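Local coordinates for protein ulvan Lyase-PL25 (Pseudoalteromonas sp. PLSV, PDB 5UAM) that cleaves ulvan, the sulfated cell-wall polysaccharide of green seaweeds, as a beta-propeller lyase of family PL25 that carries a zinc ion, at residues A[210-214]-A[215-219]; A[378-382]-A[383-387]. All coordinates share one frame; numbering follows the deposited sequence. Where two conformers were deposited one is given.

Interaction 1: residues A[210-214]-A[215-219]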
loop_
_atom_site.group_PDB
_atom_site.type_symbol
_atom_site.label_atom_id
_atom_site.label_comp_id
_atom_site.label_asym_id
_atom_site.label_seq_id
_atom_site.Cartn_x
_atom_site.Cartn_y
_atom_site.Cartn_z
ATOM N N LYS A 210 -13.527 6.020 17.308
ATOM C CA LYS A 210 -14.387 6.483 18.393
ATOM C C LYS A 210 -13.540 7.251 19.397
ATOM O O LYS A 210 -12.312 7.141 19.395
ATOM C CB LYS A 210 -15.101 5.330 19.118
ATOM C CG LYS A 210 -14.144 4.244 19.672
ATOM C CD LYS A 210 -14.925 3.233 20.506
ATOM C CE LYS A 210 -14.090 2.029 20.904
ATOM N NZ LYS A 210 -12.953 2.405 21.782
ATOM N N ARG A 211 -14.208 8.037 20.237
ATOM C CA ARG A 211 -13.504 8.759 21.287
ATOM C C ARG A 211 -12.971 7.773 22.310
ATOM O O ARG A 211 -13.656 6.822 22.697
ATOM C CB ARG A 211 -14.439 9.715 22.032
ATOM C CG ARG A 211 -15.138 10.775 21.193
ATOM C CD ARG A 211 -14.235 11.935 20.794
ATOM N NE ARG A 211 -13.337 12.383 21.858
ATOM C CZ ARG A 211 -12.420 13.334 21.705
ATOM N NH1 ARG A 211 -12.283 13.962 20.540
ATOM N NH2 ARG A 211 -11.636 13.661 22.722
ATOM N N ARG A 212 -11.758 8.030 22.777
ATOM C CA ARG A 212 -11.266 7.361 23.965
ATOM C C ARG A 212 -11.885 7.955 25.220
ATOM O O ARG A 212 -12.205 9.149 25.287
ATOM C CB ARG A 212 -9.754 7.489 24.038
ATOM C CG ARG A 212 -9.124 6.755 22.908
ATOM C CD ARG A 212 -7.670 6.742 23.005
ATOM N NE ARG A 212 -7.179 6.076 24.206
ATOM C CZ ARG A 212 -6.089 5.322 24.235
ATOM N NH1 ARG A 212 -5.394 5.111 23.129
ATOM N NH2 ARG A 212 -5.685 4.784 25.383
ATOM N N THR A 213 -12.052 7.105 26.230
ATOM C CA THR A 213 -12.603 7.550 27.504
ATOM C C THR A 213 -11.534 7.889 28.534
ATOM O O THR A 213 -11.875 8.388 29.608
ATOM C CB THR A 213 -13.537 6.481 28.085
ATOM O OG1 THR A 213 -12.802 5.261 28.274
ATOM C CG2 THR A 213 -14.703 6.220 27.127
ATOM N N ASP A 214 -10.256 7.637 28.232
ATOM C CA ASP A 214 -9.171 7.850 29.184
ATOM C C ASP A 214 -8.270 9.026 28.843
ATOM O O ASP A 214 -7.608 9.554 29.741
ATOM C CB ASP A 214 -8.306 6.582 29.278
ATOM C CG ASP A 214 -7.710 6.165 27.933
ATOM O OD1 ASP A 214 -8.391 6.248 26.880
ATOM O OD2 ASP A 214 -6.540 5.729 27.932
ATOM N N ILE A 215 -8.216 9.437 27.572
ATOM C CA ILE A 215 -7.388 10.548 27.115
ATOM C C ILE A 215 -8.163 11.316 26.052
ATOM O O ILE A 215 -9.154 10.830 25.506
ATOM C CB ILE A 215 -6.041 10.064 26.534
ATOM C CG1 ILE A 215 -6.260 9.102 25.354
ATOM C CG2 ILE A 215 -5.208 9.391 27.626
ATOM C CD1 ILE A 215 -4.965 8.714 24.635
ATOM N N ASP A 216 -7.693 12.530 25.755
ATOM C CA ASP A 216 -8.358 13.407 24.783
ATOM C C ASP A 216 -7.859 13.096 23.370
ATOM O O ASP A 216 -7.113 13.850 22.738
ATOM C CB ASP A 216 -8.127 14.868 25.147
ATOM C CG ASP A 216 -8.826 15.273 26.425
ATOM O OD1 ASP A 216 -9.935 14.765 26.685
ATOM O OD2 ASP A 216 -8.265 16.108 27.168
ATOM N N ALA A 217 -8.299 11.945 22.870
ATOM C CA ALA A 217 -7.877 11.445 21.572
ATOM C C ALA A 217 -8.963 10.527 21.035
ATOM O O ALA A 217 -9.890 10.134 21.752
ATOM C CB ALA A 217 -6.546 10.698 21.678
ATOM N N VAL A 218 -8.826 10.184 19.759
ATOM C CA VAL A 218 -9.765 9.326 19.047
ATOM C C VAL A 218 -8.999 8.108 18.553
ATOM O O VAL A 218 -7.856 8.226 18.094
ATOM C CB VAL A 218 -10.409 10.095 17.872
ATOM C CG1 VAL A 218 -11.241 9.177 16.981
ATOM C CG2 VAL A 218 -11.258 11.236 18.403
ATOM N N ASP A 219 -9.616 6.931 18.672
ATOM C CA ASP A 219 -9.045 5.731 18.079
ATOM C C ASP A 219 -9.039 5.875 16.559
ATOM O O ASP A 219 -10.064 6.188 15.948
ATOM C CB ASP A 219 -9.871 4.488 18.423
ATOM C CG ASP A 219 -9.845 4.109 19.894
ATOM O OD1 ASP A 219 -8.907 4.455 20.653
ATOM O OD2 ASP A 219 -10.800 3.401 20.284
HETATM O O HOH W 1 -11.674 11.571 24.994
#

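Interaction 2: residues A[378-382]-A[383-387]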
loop_
_atom_site.group_PDB
_atom_site.type_symbol
_atom_site.label_atom_id
_atom_site.label_comp_id
_atom_site.label_asym_id
_atom_site.label_seq_id
_atom_site.Cartn_x
_atom_site.Cartn_y
_atom_site.Cartn_z
ATOM N N THR A 378 14.156 -0.829 0.203
ATOM C CA THR A 378 14.910 0.368 -0.128
ATOM C C THR A 378 15.383 1.079 1.132
ATOM O O THR A 378 14.672 1.148 2.139
ATOM C CB THR A 378 14.155 1.319 -1.066
ATOM O OG1 THR A 378 15.013 2.408 -1.429
ATOM C CG2 THR A 378 12.943 1.901 -0.425
ATOM N N TYR A 379 16.586 1.627 1.042
ATOM C CA TYR A 379 17.225 2.381 2.104
ATOM C C TYR A 379 18.187 3.334 1.422
ATOM O O TYR A 379 18.424 3.231 0.221
ATOM C CB TYR A 379 17.913 1.426 3.093
ATOM C CG TYR A 379 19.101 0.678 2.537
ATOM C CD1 TYR A 379 18.956 -0.503 1.815
ATOM C CD2 TYR A 379 20.375 1.149 2.748
ATOM C CE1 TYR A 379 20.078 -1.176 1.327
ATOM C CE2 TYR A 379 21.494 0.492 2.253
ATOM C CZ TYR A 379 21.338 -0.674 1.549
ATOM O OH TYR A 379 22.456 -1.321 1.065
ATOM N N ASN A 380 18.720 4.293 2.164
ATOM C CA ASN A 380 19.729 5.173 1.604
ATOM C C ASN A 380 21.076 4.913 2.260
ATOM O O ASN A 380 21.167 4.576 3.445
ATOM C CB ASN A 380 19.328 6.657 1.662
ATOM C CG ASN A 380 18.497 7.095 0.434
ATOM O OD1 ASN A 380 17.592 6.367 -0.006
ATOM N ND2 ASN A 380 18.795 8.270 -0.115
ATOM N N GLN A 381 22.123 5.047 1.461
ATOM C CA GLN A 381 23.489 5.041 1.949
ATOM C C GLN A 381 24.044 6.385 1.529
ATOM O O GLN A 381 24.195 6.655 0.330
ATOM C CB GLN A 381 24.326 3.898 1.377
ATOM C CG GLN A 381 25.733 3.921 1.995
ATOM C CD GLN A 381 26.659 2.832 1.491
ATOM O OE1 GLN A 381 26.697 2.530 0.299
ATOM N NE2 GLN A 381 27.428 2.244 2.406
ATOM N N ASP A 382 24.330 7.236 2.506
ATOM C CA ASP A 382 24.706 8.614 2.222
ATOM C C ASP A 382 23.539 9.192 1.423
ATOM O O ASP A 382 22.381 9.020 1.832
ATOM C CB ASP A 382 26.069 8.628 1.541
ATOM C CG ASP A 382 27.151 7.937 2.371
ATOM O OD1 ASP A 382 27.184 8.144 3.602
ATOM O OD2 ASP A 382 27.959 7.180 1.790
ATOM N N ASN A 383 23.780 9.846 0.291
ATOM C CA ASN A 383 22.710 10.425 -0.504
ATOM C C ASN A 383 22.270 9.521 -1.642
ATOM O O ASN A 383 21.542 9.972 -2.534
ATOM C CB ASN A 383 23.138 11.789 -1.036
ATOM C CG ASN A 383 22.712 12.911 -0.124
ATOM O OD1 ASN A 383 23.541 13.561 0.513
ATOM N ND2 ASN A 383 21.403 13.141 -0.052
ATOM N N ASP A 384 22.669 8.254 -1.619
ATOM C CA ASP A 384 22.312 7.308 -2.667
ATOM C C ASP A 384 21.118 6.476 -2.255
ATOM O O ASP A 384 21.003 6.065 -1.097
ATOM C CB ASP A 384 23.454 6.348 -2.957
ATOM C CG ASP A 384 24.652 7.040 -3.532
ATOM O OD1 ASP A 384 24.601 8.278 -3.729
ATOM O OD2 ASP A 384 25.647 6.335 -3.771
ATOM N N ALA A 385 20.264 6.184 -3.227
ATOM C CA ALA A 385 19.123 5.307 -3.033
ATOM C C ALA A 385 19.505 3.885 -3.416
ATOM O O ALA A 385 20.098 3.667 -4.473
ATOM C CB ALA A 385 17.985 5.783 -3.934
ATOM N N VAL A 386 19.160 2.922 -2.566
ATOM C CA VAL A 386 19.482 1.518 -2.805
ATOM C C VAL A 386 18.193 0.711 -2.738
ATOM O O VAL A 386 17.339 0.958 -1.873
ATOM C CB VAL A 386 20.503 0.982 -1.772
ATOM C CG1 VAL A 386 20.916 -0.433 -2.134
ATOM C CG2 VAL A 386 21.729 1.907 -1.664
ATOM N N LEU A 387 18.039 -0.248 -3.650
ATOM C CA LEU A 387 16.967 -1.243 -3.600
ATOM C C LEU A 387 17.640 -2.604 -3.718
ATOM O O LEU A 387 18.257 -2.901 -4.752
ATOM C CB LEU A 387 15.942 -1.039 -4.726
ATOM C CG LEU A 387 14.762 -2.009 -4.730
ATOM C CD1 LEU A 387 13.899 -1.783 -3.515
ATOM C CD2 LEU A 387 13.929 -1.805 -5.958
#

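Interaction 1: residues A[210-214]-A[215-219]
Ile215 lies under the guanidinium group of Arg212, its CD1 over one face and 3.6 Å from Arg212 CZ, while CG1 comes 3.4 Å from Arg212 NE. The same guanidinium holds Asp214 side-on: NE gives a nearly straight bond of 2.9 Å to Asp214 OD1, in the guanidinium plane, and NH2 reaches OD2, each oxygen using its syn lone pair. This two-pronged grip fixes the rotation of the group whose face Ile215 meets. A water bridges the carbonyl oxygens of Ile215 and Arg212 and accepts from Arg211 NH2. Asp216 centres an inverse gamma turn, after which Ala217 O receives Arg212 N at 3.0 Å. Val218 pairs with Arg211 in a non-hydrogen-bonded position; its CG2 touches Arg211 NH1 at 3.6 Å, where the arginine chain, folded back at chi2 (-76°) and chi3, crosses it. Asp219 closes the series: its N bonds to Lys210 O, and OD2 takes Lys210 NZ at 2.8 Å, with the two side chains alongside. Its other oxygen is held by Tyr239 and Arg287. Ile215 and Ala217 pack on Val241 and Trp243 of strand 232-243, Arg211 pairs with Asp244, Lys210 and Arg212 lean on Arg287 of helix 287-293, and Val218 is backbone-bonded to the zinc ligand Cys242, joining the hairpin to the strand that bears the zinc site.

Interaction 2: residues A[378-382]-A[383-387]
Tyr379 lays one face of its ring over Val386, whose CB stands 4.0 Å from the ring centroid and 19° off the normal, a CH-pi contact displaced toward the rim. Val386 CG1 adds a touch of 3.6 Å to Tyr379 CE1. With chi1 at 67°, Tyr379 CG sits between the backbone N and carbonyl carbon, and the ring folds across toward the partner strand; its hydroxyl bonds to Glu401. A serine in its place would probably leave one side of Val386 without its aromatic cover and Glu401 without the phenol hydroxyl, which the shorter side chain is unlikely to replace. The backbone next to this pair is also closely bonded. Val386 O accepts two donors from opposite faces of its carbonyl plane, Tyr379 N at 3.1 Å and Thr378 OG1 at 2.8 Å. On the opposite sheet face, Leu387 CD1 approaches Thr378 CB at 4.0 Å, and both side chains pack on Phe413.

Toward the turn the fit relaxes. Asp382 and Asn383 are exposed and make little contact across the hairpin, and the Gln381-Asp384 pair is held mainly by its two backbone bonds. Gln381 OE1 is hydrogen-bonded to Arg407 of the neighbouring strand 400-408. The arrangement is a beta hairpin with a two-residue loop, Asp382 and Asn383, closed by a type II' turn from Gln381 to Asp384, linking the middle two strands of a four-stranded propeller blade.

Overall arrangement
Interactions 1 and 2 both close beta hairpins, yet they belong to different sheets of the propeller and do not touch: their centres are 39 Å apart and their nearest atoms about 28 Å. Interaction 1 comes first along the chain, joining strands 204-211 and 217-227 within a large antiparallel sheet, through a five-residue loop, 212-216. Interaction 2 follows in series, linking strands 373-381 and 384-392 by a two-residue turn. The first hairpin adjoins strand 232-243, which carries the zinc ligands His240 and Cys242, whereas the second forms the middle strands of a separate four-stranded sheet, so the two contribute independently to one circular scaffold.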